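Local coordinates for ThiJ/PfpI family protein (Pseudomonas syringae pv. tomato, PDB 3EWN) that is of unknown function but belongs to the DJ-1/PfpI family, whose members elsewhere include peptidases and chaperones, and has a glutaminase-like fold, at residues N16-M21 with Q192-C197; M28-G33 with I56-L61. All blocks are in the same frame, centred on the assembly; numbering follows the deposited sequence.

Contact 1 (N16-M21 with Q192-C197)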
ATOM      1  N   ASN A  16      10.345  19.940 -20.514  1.00 22.77           N
ATOM      2  CA  ASN A  16      10.954  19.313 -21.684  1.00 25.31           C
ATOM      3  C   ASN A  16      12.178  18.426 -21.431  1.00 24.04           C
ATOM      4  O   ASN A  16      12.529  17.604 -22.278  1.00 24.30           O
ATOM      5  CB  ASN A  16      11.318  20.387 -22.711  1.00 29.09           C
ATOM      6  CG  ASN A  16      12.229  21.450 -22.137  1.00 33.59           C
ATOM      7  OD1 ASN A  16      13.374  21.174 -21.773  1.00 37.02           O
ATOM      8  ND2 ASN A  16      11.720  22.675 -22.041  1.00 36.42           N
ATOM      9  N   LYS A  17      12.827  18.576 -20.279  1.00 22.20           N
ATOM     10  CA  LYS A  17      14.008  17.766 -19.989  1.00 21.37           C
ATOM     11  C   LYS A  17      13.780  16.630 -18.995  1.00 18.87           C
ATOM     12  O   LYS A  17      14.691  15.849 -18.729  1.00 17.76           O
ATOM     13  CB  LYS A  17      15.150  18.656 -19.495  1.00 25.32           C
ATOM     14  CG  LYS A  17      15.698  19.599 -20.562  1.00 29.28           C
ATOM     15  CD  LYS A  17      16.784  20.502 -20.004  1.00 33.23           C
ATOM     16  CE  LYS A  17      16.256  21.344 -18.854  1.00 35.37           C
ATOM     17  NZ  LYS A  17      15.098  22.191 -19.255  1.00 38.87           N
ATOM     18  N   VAL A  18      12.574  16.541 -18.444  1.00 15.45           N
ATOM     19  CA  VAL A  18      12.258  15.472 -17.500  1.00 14.57           C
ATOM     20  C   VAL A  18      12.276  14.142 -18.255  1.00 14.34           C
ATOM     21  O   VAL A  18      11.696  14.032 -19.333  1.00 13.98           O
ATOM     22  CB  VAL A  18      10.848  15.661 -16.883  1.00 14.18           C
ATOM     23  CG1 VAL A  18      10.515  14.491 -15.970  1.00 14.66           C
ATOM     24  CG2 VAL A  18      10.779  16.976 -16.124  1.00 14.35           C
ATOM     25  N   PRO A  19      12.954  13.120 -17.707  1.00 12.82           N
ATOM     26  CA  PRO A  19      12.999  11.823 -18.391  1.00 13.24           C
ATOM     27  C   PRO A  19      11.685  11.051 -18.243  1.00 12.72           C
ATOM     28  O   PRO A  19      11.590  10.097 -17.468  1.00 12.98           O
ATOM     29  CB  PRO A  19      14.179  11.123 -17.717  1.00 13.43           C
ATOM     30  CG  PRO A  19      14.142  11.672 -16.329  1.00 13.52           C
ATOM     31  CD  PRO A  19      13.871  13.141 -16.554  1.00 14.49           C
ATOM     32  N   TRP A  20      10.673  11.473 -18.997  1.00 12.44           N
ATOM     33  CA  TRP A  20       9.354  10.848 -18.949  1.00 12.54           C
ATOM     34  C   TRP A  20       9.366   9.360 -19.269  1.00 13.10           C
ATOM     35  O   TRP A  20       8.701   8.572 -18.595  1.00 12.35           O
ATOM     36  CB  TRP A  20       8.394  11.569 -19.904  1.00 13.02           C
ATOM     37  CG  TRP A  20       8.157  12.992 -19.512  1.00 14.12           C
ATOM     38  CD1 TRP A  20       8.496  14.111 -20.221  1.00 16.51           C
ATOM     39  CD2 TRP A  20       7.591  13.452 -18.282  1.00 14.77           C
ATOM     40  NE1 TRP A  20       8.180  15.241 -19.502  1.00 15.43           N
ATOM     41  CE2 TRP A  20       7.623  14.863 -18.308  1.00 16.43           C
ATOM     42  CE3 TRP A  20       7.063  12.806 -17.155  1.00 16.42           C
ATOM     43  CZ2 TRP A  20       7.147  15.642 -17.249  1.00 17.48           C
ATOM     44  CZ3 TRP A  20       6.591  13.580 -16.102  1.00 17.05           C
ATOM     45  CH2 TRP A  20       6.638  14.986 -16.157  1.00 18.10           C
HETATM   46  N   MSE A  21      10.118   8.984 -20.300  1.00 13.24           N
HETATM   47  CA  MSE A  21      10.209   7.588 -20.719  1.00 15.59           C
HETATM   48  C   MSE A  21      11.417   6.859 -20.154  1.00 14.73           C
HETATM   49  O   MSE A  21      12.482   7.440 -19.951  1.00 15.39           O
HETATM   50  CB  MSE A  21      10.247   7.481 -22.249  1.00 20.28           C
HETATM   51  CG  MSE A  21       8.895   7.493 -22.937  1.00 27.14           C
HETATM   52 SE   MSE A  21       7.777   6.009 -22.396  1.00 38.66          SE
HETATM   53  CE  MSE A  21       8.967   4.582 -22.768  1.00 29.24           C
ATOM     54  N   GLN A 192      14.453  14.131  -9.849  1.00  9.98           N
ATOM     55  CA  GLN A 192      13.618  14.618  -8.758  1.00  8.75           C
ATOM     56  C   GLN A 192      12.268  15.168  -9.192  1.00  8.85           C
ATOM     57  O   GLN A 192      11.267  15.000  -8.492  1.00  8.36           O
ATOM     58  CB  GLN A 192      14.359  15.683  -7.953  1.00  8.55           C
ATOM     59  CG  GLN A 192      13.603  16.101  -6.707  1.00  8.82           C
ATOM     60  CD  GLN A 192      14.420  16.986  -5.799  1.00  9.57           C
ATOM     61  OE1 GLN A 192      15.633  16.822  -5.688  1.00 13.06           O
ATOM     62  NE2 GLN A 192      13.756  17.913  -5.118  1.00  9.52           N
ATOM     63  N   THR A 193      12.232  15.831 -10.340  1.00  7.24           N
ATOM     64  CA  THR A 193      10.977  16.392 -10.818  1.00  8.51           C
ATOM     65  C   THR A 193       9.960  15.290 -11.090  1.00  8.96           C
ATOM     66  O   THR A 193       8.775  15.433 -10.776  1.00  7.71           O
ATOM     67  CB  THR A 193      11.183  17.207 -12.097  1.00  7.05           C
ATOM     68  OG1 THR A 193      12.138  18.246 -11.845  1.00  7.60           O
ATOM     69  CG2 THR A 193       9.865  17.834 -12.543  1.00  7.37           C
ATOM     70  N   TYR A 194      10.423  14.192 -11.678  1.00  7.77           N
ATOM     71  CA  TYR A 194       9.532  13.078 -11.977  1.00  7.75           C
ATOM     72  C   TYR A 194       8.982  12.561 -10.652  1.00  8.03           C
ATOM     73  O   TYR A 194       7.783  12.314 -10.518  1.00  7.98           O
ATOM     74  CB  TYR A 194      10.297  11.965 -12.696  1.00  8.48           C
ATOM     75  CG  TYR A 194       9.413  10.915 -13.338  1.00  7.69           C
ATOM     76  CD1 TYR A 194       9.281  10.848 -14.722  1.00  9.18           C
ATOM     77  CD2 TYR A 194       8.705   9.999 -12.564  1.00  6.98           C
ATOM     78  CE1 TYR A 194       8.470   9.897 -15.324  1.00  9.43           C
ATOM     79  CE2 TYR A 194       7.885   9.039 -13.158  1.00  6.40           C
ATOM     80  CZ  TYR A 194       7.776   8.995 -14.536  1.00  8.90           C
ATOM     81  OH  TYR A 194       6.983   8.045 -15.134  1.00  9.95           O
ATOM     82  N   ALA A 195       9.862  12.414  -9.665  1.00  7.47           N
ATOM     83  CA  ALA A 195       9.455  11.927  -8.351  1.00  7.99           C
ATOM     84  C   ALA A 195       8.430  12.854  -7.707  1.00  8.14           C
ATOM     85  O   ALA A 195       7.482  12.399  -7.070  1.00  7.54           O
ATOM     86  CB  ALA A 195      10.674  11.791  -7.438  1.00  7.73           C
ATOM     87  N   GLU A 196       8.624  14.157  -7.871  1.00  8.83           N
ATOM     88  CA  GLU A 196       7.701  15.122  -7.289  1.00  7.66           C
ATOM     89  C   GLU A 196       6.327  14.997  -7.945  1.00  8.70           C
ATOM     90  O   GLU A 196       5.302  15.156  -7.281  1.00  7.92           O
ATOM     91  CB  GLU A 196       8.263  16.535  -7.436  1.00  8.34           C
ATOM     92  CG  GLU A 196       9.566  16.726  -6.662  1.00  8.14           C
ATOM     93  CD  GLU A 196      10.216  18.070  -6.926  1.00  9.28           C
ATOM     94  OE1 GLU A 196      10.065  18.583  -8.055  1.00  9.28           O
ATOM     95  OE2 GLU A 196      10.886  18.605  -6.011  1.00  9.87           O
ATOM     96  N   CYS A 197       6.303  14.693  -9.240  1.00  8.47           N
ATOM     97  CA  CYS A 197       5.028  14.518  -9.936  1.00  7.65           C
ATOM     98  C   CYS A 197       4.302  13.305  -9.357  1.00  8.10           C
ATOM     99  O   CYS A 197       3.095  13.340  -9.127  1.00  9.01           O
ATOM    100  CB  CYS A 197       5.249  14.309 -11.431  1.00  9.00           C
ATOM    101  SG  CYS A 197       5.750  15.806 -12.297  1.00  8.13           S
TER
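The phenol oxygen of Tyr194, whose ring packs against Trp20, is held by two backbone groups, hydrogen bonding with Ser48 O and Met50 N. This anchors the far end of the ring, while the carbonyl of Trp20 meets its edge, O lying 3.5 Å from Tyr194 CE1. The two aromatic rings meet obliquely, their planes at 46°, with Trp20 CE3 3.7 Å from Tyr194 CE1. Beyond them the indole edge reaches the helix, where CH2 of Trp20 lies 4.0 Å from Cys197 SG in a sulfur-aromatic contact. Tyr194 reaches the loop because its CG stands anti to the backbone N (chi1 -166°).

Val18 uses both branches: CG1 lies over one face of the Trp20 indole and also meets the Tyr194 ring edge, whereas CG2 packs 3.8 Å from Thr193 CG2. An inverse gamma turn centred on Pro19, closed by Trp20 N bonding Val18 O at 2.8 Å, brings valine and tryptophan together, and Arg190 NH1 bonds Pro19 O. The irregular N-terminal arm is thus docked on helix 192-201, which packs through Tyr194 and Ala195 against helix 177-189 and through Cys197 against Met226 of the second subunit.

Contact 2 (M28-G33 with I56-L61)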
HETATM    1  N   MSE A  28       9.777  -7.973  -8.698  1.00  7.90           N
HETATM    2  CA  MSE A  28       9.335  -7.910  -7.311  1.00  7.16           C
HETATM    3  C   MSE A  28       8.889  -9.293  -6.850  1.00  6.71           C
HETATM    4  O   MSE A  28       7.913  -9.844  -7.349  1.00  6.97           O
HETATM    5  CB  MSE A  28       8.188  -6.905  -7.185  1.00  7.67           C
HETATM    6  CG  MSE A  28       8.537  -5.521  -7.756  1.00  8.55           C
HETATM    7 SE   MSE A  28       7.158  -4.186  -7.586  1.00 15.39          SE
HETATM    8  CE  MSE A  28       7.529  -3.583  -5.813  1.00  7.28           C
ATOM      9  N   LEU A  29       9.627  -9.852  -5.898  1.00  5.67           N
ATOM     10  CA  LEU A  29       9.322 -11.169  -5.365  1.00  5.84           C
ATOM     11  C   LEU A  29       8.067 -11.147  -4.501  1.00  6.94           C
ATOM     12  O   LEU A  29       7.846 -10.205  -3.745  1.00  7.75           O
ATOM     13  CB  LEU A  29      10.497 -11.673  -4.519  1.00  6.87           C
ATOM     14  CG  LEU A  29      10.312 -13.005  -3.788  1.00  4.95           C
ATOM     15  CD1 LEU A  29      10.379 -14.156  -4.781  1.00  7.21           C
ATOM     16  CD2 LEU A  29      11.404 -13.157  -2.730  1.00  7.32           C
ATOM     17  N   VAL A  30       7.238 -12.178  -4.637  1.00  6.97           N
ATOM     18  CA  VAL A  30       6.042 -12.311  -3.809  1.00  6.21           C
ATOM     19  C   VAL A  30       6.035 -13.753  -3.330  1.00  7.07           C
ATOM     20  O   VAL A  30       6.565 -14.632  -4.002  1.00  7.07           O
ATOM     21  CB  VAL A  30       4.716 -12.005  -4.570  1.00  7.14           C
ATOM     22  CG1 VAL A  30       4.693 -10.549  -4.995  1.00  6.04           C
ATOM     23  CG2 VAL A  30       4.543 -12.940  -5.762  1.00  7.54           C
ATOM     24  N   TYR A  31       5.451 -13.991  -2.163  1.00  6.94           N
ATOM     25  CA  TYR A  31       5.403 -15.330  -1.596  1.00  6.60           C
ATOM     26  C   TYR A  31       4.286 -15.415  -0.575  1.00  8.37           C
ATOM     27  O   TYR A  31       3.808 -14.394  -0.081  1.00  8.44           O
ATOM     28  CB  TYR A  31       6.752 -15.671  -0.945  1.00  6.97           C
ATOM     29  CG  TYR A  31       7.273 -14.616   0.010  1.00  5.02           C
ATOM     30  CD1 TYR A  31       6.808 -14.539   1.323  1.00  4.72           C
ATOM     31  CD2 TYR A  31       8.222 -13.685  -0.404  1.00  6.62           C
ATOM     32  CE1 TYR A  31       7.278 -13.557   2.202  1.00  3.79           C
ATOM     33  CE2 TYR A  31       8.697 -12.697   0.466  1.00  6.52           C
ATOM     34  CZ  TYR A  31       8.221 -12.643   1.764  1.00  5.49           C
ATOM     35  OH  TYR A  31       8.687 -11.680   2.624  1.00  6.63           O
ATOM     36  N   PRO A  32       3.840 -16.636  -0.253  1.00  8.50           N
ATOM     37  CA  PRO A  32       2.762 -16.792   0.724  1.00  8.29           C
ATOM     38  C   PRO A  32       3.132 -16.166   2.064  1.00  7.35           C
ATOM     39  O   PRO A  32       4.255 -16.320   2.536  1.00  6.75           O
ATOM     40  CB  PRO A  32       2.606 -18.310   0.827  1.00  9.68           C
ATOM     41  CG  PRO A  32       3.029 -18.791  -0.538  1.00  9.58           C
ATOM     42  CD  PRO A  32       4.247 -17.939  -0.806  1.00  8.58           C
ATOM     43  N   GLY A  33       2.196 -15.439   2.663  1.00  7.88           N
ATOM     44  CA  GLY A  33       2.468 -14.844   3.957  1.00  7.68           C
ATOM     45  C   GLY A  33       3.180 -13.506   3.967  1.00  8.27           C
ATOM     46  O   GLY A  33       3.482 -12.978   5.034  1.00  8.70           O
ATOM     47  N   ILE A  56       5.986  -9.546 -11.298  1.00  9.11           N
ATOM     48  CA  ILE A  56       5.607 -10.021  -9.969  1.00  8.03           C
ATOM     49  C   ILE A  56       6.046 -11.482  -9.991  1.00  8.24           C
ATOM     50  O   ILE A  56       5.355 -12.342 -10.531  1.00  8.34           O
ATOM     51  CB  ILE A  56       4.085  -9.901  -9.760  1.00  8.43           C
ATOM     52  CG1 ILE A  56       3.642  -8.462 -10.042  1.00  8.99           C
ATOM     53  CG2 ILE A  56       3.712 -10.285  -8.334  1.00  8.03           C
ATOM     54  CD1 ILE A  56       4.353  -7.403  -9.189  1.00 10.46           C
ATOM     55  N   VAL A  57       7.215 -11.743  -9.406  1.00  8.10           N
ATOM     56  CA  VAL A  57       7.824 -13.069  -9.421  1.00  7.78           C
ATOM     57  C   VAL A  57       7.591 -13.959  -8.213  1.00  8.42           C
ATOM     58  O   VAL A  57       7.729 -13.525  -7.071  1.00  8.51           O
ATOM     59  CB  VAL A  57       9.347 -12.940  -9.613  1.00  8.73           C
ATOM     60  CG1 VAL A  57       9.958 -14.300  -9.894  1.00  7.80           C
ATOM     61  CG2 VAL A  57       9.644 -11.969 -10.739  1.00  8.93           C
ATOM     62  N   ALA A  58       7.273 -15.221  -8.482  1.00  8.43           N
ATOM     63  CA  ALA A  58       7.041 -16.203  -7.427  1.00  9.17           C
ATOM     64  C   ALA A  58       7.533 -17.575  -7.870  1.00 10.76           C
ATOM     65  O   ALA A  58       7.880 -17.772  -9.035  1.00 10.77           O
ATOM     66  CB  ALA A  58       5.559 -16.266  -7.088  1.00  8.40           C
ATOM     67  N   LYS A  59       7.561 -18.522  -6.938  1.00 10.36           N
ATOM     68  CA  LYS A  59       8.010 -19.883  -7.229  1.00 13.89           C
ATOM     69  C   LYS A  59       7.154 -20.491  -8.342  1.00 15.24           C
ATOM     70  O   LYS A  59       7.634 -21.288  -9.150  1.00 17.51           O
ATOM     71  CB  LYS A  59       7.931 -20.736  -5.959  1.00 15.36           C
ATOM     72  CG  LYS A  59       8.740 -22.026  -5.996  1.00 19.99           C
ATOM     73  CD  LYS A  59       8.846 -22.639  -4.603  1.00 22.75           C
ATOM     74  CE  LYS A  59       9.735 -23.874  -4.609  1.00 27.09           C
ATOM     75  NZ  LYS A  59       9.928 -24.438  -3.245  1.00 27.97           N
ATOM     76  N   SER A  60       5.880 -20.112  -8.375  1.00 15.61           N
ATOM     77  CA  SER A  60       4.958 -20.588  -9.400  1.00 15.90           C
ATOM     78  C   SER A  60       3.957 -19.475  -9.679  1.00 15.48           C
ATOM     79  O   SER A  60       3.985 -18.434  -9.019  1.00 12.97           O
ATOM     80  CB  SER A  60       4.227 -21.845  -8.931  1.00 19.47           C
ATOM     81  OG  SER A  60       5.139 -22.898  -8.671  1.00 26.12           O
ATOM     82  N   LEU A  61       3.074 -19.682 -10.648  1.00 12.66           N
ATOM     83  CA  LEU A  61       2.097 -18.654 -10.979  1.00 13.27           C
ATOM     84  C   LEU A  61       0.822 -18.723 -10.147  1.00 12.84           C
ATOM     85  O   LEU A  61      -0.081 -17.909 -10.323  1.00 13.29           O
ATOM     86  CB  LEU A  61       1.755 -18.702 -12.472  1.00 14.03           C
ATOM     87  CG  LEU A  61       2.894 -18.330 -13.433  1.00 14.87           C
ATOM     88  CD1 LEU A  61       2.390 -18.391 -14.865  1.00 15.54           C
ATOM     89  CD2 LEU A  61       3.412 -16.929 -13.123  1.00 14.00           C
TER
HETATM   90  O   HOH W   1       7.236 -17.423  -4.172  1.00 10.22           O
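The flat groups that meet between Met28-Gly33 and Ile56-Leu61 are peptide units. Val57 N donates to Met28 O at 2.9 Å from well above the carbonyl plane, 39° out of it, and Ile56 CA adds a C-H...O contact to the same oxygen. At the next step the geometry is straighter: Val30 N lies 2.8 Å from Val57 O, with a C=O...donor angle of 162°. The same oxygen accepts a C-H...O contact from Leu29 CA at 3.3 Å, and Leu29 CD1 folds back to within 3.6 Å of it. The result is a parallel ladder, Met28 paired with Ile56 and Leu29 with Val57.

Its two sides pack against different helices. Leu29 and Val57 face helix 104-114, whereas Met28, a selenomethionine, points toward helix 36-46 on the face it shares with Ile56. Val30 joins the latter layer, touching Leu39. With CG1 beside its backbone N (chi1 -65°), Val30 presses that methyl to 3.5 Å from Ile56 CG2, a tight fit, and sets CG2 against Ala58 CB. Beyond the ladder a water takes over, donating to Val30 O at 2.9 Å and accepting from Lys59 N at 3.0 Å.

This is the first right-handed beta-alpha-beta crossover of the DJ-1/PfpI sheet, as expected for the family. Chemically, the two backbone bonds, both made by Val57, set the parallel register, and cohesion comes from apolar side chains, notably Val30 on Ile56 and Ala58; where direct pairing ends, water supplies polar partners as the chains part.

From the N terminus the chain first runs through 16-21, one half of contact 1, and then enters strand 25-29 and the turn after it. Helix 36-46 follows, and strand 53-58 returns beside the first strand to close the short loop of contact 2. Contact 1 is completed only after the rest of the central sheet, when helix 192-201 meets the arm, so the short loop lies wholly within the long one without crossing it. The contacts do not touch, their centres being about 30 Å apart, yet the tyrosine of contact 1 is anchored on the connection that leads into strand 53-58. One builds the sheet; the other ties the arm to its helical periphery.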